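Local coordinates for nitrogenase molybdenum-iron protein alpha chain (Clostridium pasteurianum, PDB 4WES) that forms, with the beta chain, the component of nitrogenase that reduces dinitrogen to ammonium at an iron-molybdenum cofactor, with hydrogen as by-product, at residues Met352-Leu355 with Lys356-Val360; Ser265-Tyr268 with Ile269-Met273. One frame throughout, in Å; residues are numbered along the deposited sequence.

Overall arrangement
Both contacts are local ones, one along a helix and the other at a helix C-terminus, inside the same nitrogenase component 1 fold. Interaction 2 comes first along the chain, in helix 263-277, which leads from strand 257-260 to strand 281-283 of a parallel sheet. Interaction 1 follows in helix 352-357 and its C-terminal turn, which lie between strands 338-343 and 361-367, neighbours in a different, mixed sheet. The centres of interaction 1 and interaction 2 are 29 Å apart, and the nearest atoms of interactions 1 and 2 are about 17 Å apart, so they do not touch. S265 of interaction 2 lines the pocket of the iron-molybdenum cluster, whereas interaction 1 is packing away from the cofactor sites, with the M352 side chain about 12 Å from that cluster.

Interaction 1 of 2, residues Met352-Leu355 with Lys356-Val360; sequences MNML and KSFGV
M354 and F358, one helical turn apart, are sent the same way by different first torsions: CG of M354 lies opposite its backbone N (chi1 -179°), while that of F358 lies opposite its carbonyl carbon (chi1 -66°). The two side chains therefore run alongside each other, and M354 CG sits over the face of the F358 ring, 4.1 Å from its centroid, in a CH-pi contact. The sulfur SD stands obliquely to the ring, completing a Met-aromatic pair. Flexible methionine and flat phenylalanine both suit this buried side, where V496 and F499 of helix 492-507 touch them.

Toward the ring's rim, M354 O lies 3.4 Å above its plane, and the same oxygen accepts the hydrogen bond from F358 N, at 3.1 Å. The helix then closes in a Schellman motif. V360 N reaches back five residues to L355 O at 2.9 Å, and inside that bond G359 N hydrogen-bonds K356 O, also at 2.9 Å. G359 bears the positive phi (83°) that this reversal requires, a conformation that glycine, having no CB, takes readily. The turn also brings the buried L355 and V360 together, CB to CB at 4.1 Å, the hydrophobic contact that usually accompanies the motif.

On the more exposed side a water joins N353 OD1 and S357 OG, 2.7 Å from each. Asparagine suits this place because its amide also bonds outward, ND2 to I287 O and OD1 weakly to G291 N. The last-turn carbonyls of M354, L355 and K356 thus have N-H partners even as the helix ends, so the chain can turn toward strand 361-367 without leaving these oxygens unbonded.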
# COMPACT_ATOMS: atom_id res chain seq x y z
N MET A 352 21.07 -33.34 2.24
CA MET A 352 21.37 -34.00 3.51
C MET A 352 22.69 -33.58 4.11
O MET A 352 22.79 -33.41 5.34
CB MET A 352 21.36 -35.52 3.32
CG MET A 352 19.95 -36.07 3.27
SD MET A 352 19.92 -37.85 3.01
CE MET A 352 18.19 -38.17 3.30
N ASN A 353 23.75 -33.44 3.30
CA ASN A 353 25.05 -33.15 3.90
C ASN A 353 25.10 -31.77 4.55
O ASN A 353 25.79 -31.58 5.54
CB ASN A 353 26.20 -33.36 2.91
CG ASN A 353 26.37 -32.21 1.91
OD1 ASN A 353 27.05 -31.23 2.19
ND2 ASN A 353 25.77 -32.32 0.75
N MET A 354 24.33 -30.83 4.00
CA MET A 354 24.27 -29.49 4.56
C MET A 354 23.59 -29.55 5.92
O MET A 354 24.10 -29.01 6.92
CB MET A 354 23.54 -28.56 3.59
CG MET A 354 23.48 -27.14 4.10
SD MET A 354 23.39 -25.90 2.83
CE MET A 354 21.98 -26.44 1.85
N LEU A 355 22.44 -30.22 6.01
CA LEU A 355 21.78 -30.37 7.31
C LEU A 355 22.68 -31.05 8.33
O LEU A 355 22.75 -30.62 9.49
CB LEU A 355 20.48 -31.13 7.14
CG LEU A 355 19.40 -30.38 6.36
CD1 LEU A 355 18.18 -31.25 6.17
CD2 LEU A 355 19.01 -29.08 7.02
N LYS A 356 23.39 -32.09 7.89
CA LYS A 356 24.26 -32.80 8.82
C LYS A 356 25.37 -31.89 9.34
O LYS A 356 25.69 -31.91 10.53
CB LYS A 356 24.87 -34.03 8.16
CG LYS A 356 25.65 -34.89 9.13
CD LYS A 356 26.09 -36.21 8.51
CE LYS A 356 26.92 -37.02 9.50
NZ LYS A 356 27.53 -38.17 8.78
N SER A 357 25.95 -31.07 8.47
CA SER A 357 26.96 -30.11 8.90
C SER A 357 26.43 -29.09 9.90
O SER A 357 27.18 -28.66 10.79
CB SER A 357 27.57 -29.37 7.71
OG SER A 357 28.32 -30.24 6.90
N PHE A 358 25.15 -28.76 9.82
CA PHE A 358 24.51 -27.85 10.77
C PHE A 358 24.13 -28.54 12.09
O PHE A 358 23.63 -27.89 13.01
CB PHE A 358 23.22 -27.26 10.18
CG PHE A 358 23.37 -26.34 8.97
CD1 PHE A 358 24.61 -25.96 8.45
CD2 PHE A 358 22.24 -25.85 8.39
CE1 PHE A 358 24.64 -25.10 7.36
CE2 PHE A 358 22.27 -25.01 7.31
CZ PHE A 358 23.48 -24.63 6.79
N GLY A 359 24.39 -29.84 12.18
CA GLY A 359 24.04 -30.60 13.38
C GLY A 359 22.60 -31.06 13.43
O GLY A 359 22.11 -31.42 14.50
N VAL A 360 21.91 -31.02 12.28
CA VAL A 360 20.51 -31.43 12.17
C VAL A 360 20.47 -32.90 11.77
O VAL A 360 21.21 -33.35 10.91
CB VAL A 360 19.78 -30.56 11.16
CG1 VAL A 360 18.37 -31.07 10.89
CG2 VAL A 360 19.75 -29.11 11.62
O HOH W 1 28.09 -29.74 4.23

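Interaction 2 of 2, residues Ser265-Tyr268 with Ile269-Met273. With ICS (iron-sulfur-molybdenum cluster with interstitial carbon), chain F.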
# COMPACT_ATOMS: atom_id res chain seq x y z
N SER A 265 16.57 -36.86 -13.43
CA SER A 265 16.03 -36.22 -14.61
C SER A 265 16.94 -36.30 -15.83
O SER A 265 16.45 -36.15 -16.94
CB SER A 265 15.73 -34.74 -14.37
OG SER A 265 16.92 -33.98 -14.15
N ILE A 266 18.25 -36.55 -15.63
CA ILE A 266 19.20 -36.37 -16.73
C ILE A 266 20.09 -37.55 -16.97
O ILE A 266 20.93 -37.53 -17.89
CB ILE A 266 20.08 -35.08 -16.52
CG1 ILE A 266 20.44 -34.38 -17.83
CG2 ILE A 266 21.25 -35.37 -15.62
CD1 ILE A 266 19.25 -33.84 -18.60
N ASN A 267 19.98 -38.60 -16.15
CA ASN A 267 20.90 -39.73 -16.30
C ASN A 267 20.79 -40.39 -17.67
O ASN A 267 21.76 -40.98 -18.15
CB ASN A 267 20.78 -40.79 -15.18
CG ASN A 267 19.53 -41.64 -15.25
OD1 ASN A 267 19.62 -42.81 -15.64
ND2 ASN A 267 18.38 -41.09 -14.86
N TYR A 268 19.62 -40.28 -18.30
CA TYR A 268 19.42 -40.84 -19.64
C TYR A 268 20.45 -40.23 -20.61
O TYR A 268 21.18 -40.96 -21.30
CB TYR A 268 18.00 -40.55 -20.17
CG TYR A 268 16.91 -40.81 -19.14
CD1 TYR A 268 16.35 -42.06 -18.96
CD2 TYR A 268 16.42 -39.76 -18.37
CE1 TYR A 268 15.38 -42.27 -17.99
CE2 TYR A 268 15.47 -39.96 -17.41
CZ TYR A 268 14.93 -41.21 -17.23
OH TYR A 268 13.92 -41.45 -16.30
N ILE A 269 20.51 -38.91 -20.64
CA ILE A 269 21.50 -38.17 -21.44
C ILE A 269 22.93 -38.44 -21.00
O ILE A 269 23.83 -38.60 -21.85
CB ILE A 269 21.16 -36.68 -21.49
CG1 ILE A 269 20.08 -36.43 -22.54
CG2 ILE A 269 22.37 -35.82 -21.79
CD1 ILE A 269 19.40 -35.09 -22.43
N ALA A 270 23.18 -38.54 -19.69
CA ALA A 270 24.53 -38.85 -19.24
C ALA A 270 25.00 -40.17 -19.82
O ALA A 270 26.12 -40.29 -20.35
CB ALA A 270 24.62 -38.87 -17.73
N GLU A 271 24.16 -41.19 -19.73
CA GLU A 271 24.47 -42.50 -20.29
C GLU A 271 24.69 -42.43 -21.80
O GLU A 271 25.65 -43.00 -22.33
CB GLU A 271 23.35 -43.47 -19.99
CG GLU A 271 23.14 -43.90 -18.55
CD GLU A 271 21.90 -44.78 -18.34
OE1 GLU A 271 21.14 -45.03 -19.31
OE2 GLU A 271 21.67 -45.22 -17.20
N MET A 272 23.76 -41.79 -22.49
CA MET A 272 23.82 -41.77 -23.95
C MET A 272 25.01 -40.98 -24.47
O MET A 272 25.58 -41.33 -25.49
CB MET A 272 22.51 -41.28 -24.57
CG MET A 272 21.38 -42.27 -24.35
SD MET A 272 19.83 -41.89 -25.17
CE MET A 272 19.20 -40.60 -24.11
N MET A 273 25.38 -39.90 -23.79
CA MET A 273 26.56 -39.14 -24.19
C MET A 273 27.83 -39.96 -24.00
O MET A 273 28.77 -39.86 -24.79
CB MET A 273 26.64 -37.80 -23.47
CG MET A 273 25.59 -36.82 -23.92
SD MET A 273 25.75 -35.19 -23.18
CE MET A 273 27.14 -34.55 -24.11
FE1 ICS F . 15.67 -33.15 -10.60
MO1 ICS F . 10.23 -29.66 -8.01
FE2 ICS F . 13.04 -32.80 -10.77
FE3 ICS F . 14.63 -30.71 -10.26
FE4 ICS F . 14.29 -32.62 -8.44
FE5 ICS F . 12.26 -31.35 -7.48
FE6 ICS F . 11.05 -31.47 -9.81
FE7 ICS F . 12.58 -29.46 -9.27
CX ICS F . 13.01 -31.44 -9.32
S1A ICS F . 14.04 -34.52 -9.71
S1B ICS F . 10.13 -31.99 -7.85
S2A ICS F . 14.60 -31.95 -12.18
S2B ICS F . 10.92 -32.90 -11.46
S3A ICS F . 13.67 -32.66 -6.30
S3B ICS F . 10.61 -29.36 -10.33
S4A ICS F . 16.28 -31.61 -8.99
S4B ICS F . 12.33 -29.15 -7.09
S5A ICS F . 14.30 -28.50 -10.27
O HOH W 2 18.78 -44.12 -17.84
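The amide of N267 and the carboxylate of E271, one turn further on, stand almost at right angles, their planes 82° apart, with N267 OD1 and E271 OE2 separated by 3.5 Å. The closeness of these two acceptors is consistent with the donors around them: a water donates to OD1 at 2.7 Å and weakly to E271 OE1, while R378 forms a salt bridge with OE2 and a hydrogen bond to OD1. The arginine's positive charge probably offsets the crowding of oxygens. N267 ND2, bonded to H263 O, lies 4.0 Å above one face of the Y268 ring, near its rim. S265 O is in the ring plane at the edge, H187 stacks with the ring, and R264 binds its hydroxyl.

Helix 263-277 is the crossover of a beta-alpha-beta unit between strands 257-260 and 281-283. Its first turn is opened at I266, where phi reaches -128°, and I269 N ends up 6.1 Å from S265 O, the usual helical partner. The side-chain amide of N190, in helix 182-196, stands in for the missing bond: OD1 accepts from I269 N and ND2 donates to S265 O. Regular helical bonds resume from A270 N to I266 O.

Apolar residues suit the buried flanks. CD1 of I266 meets CD1 of I269 at 4.0 Å, the small A270 fits against V260 and L213, and M272, bent at its last torsion (chi3 -77°), brings CE back to Y268 CB at 4.1 Å. At the cofactor end, S265 OG hydrogen-bonds Y216 OH and lies 3.7 Å from S2A of the iron-molybdenum cluster, which C262 ligates just before the helix.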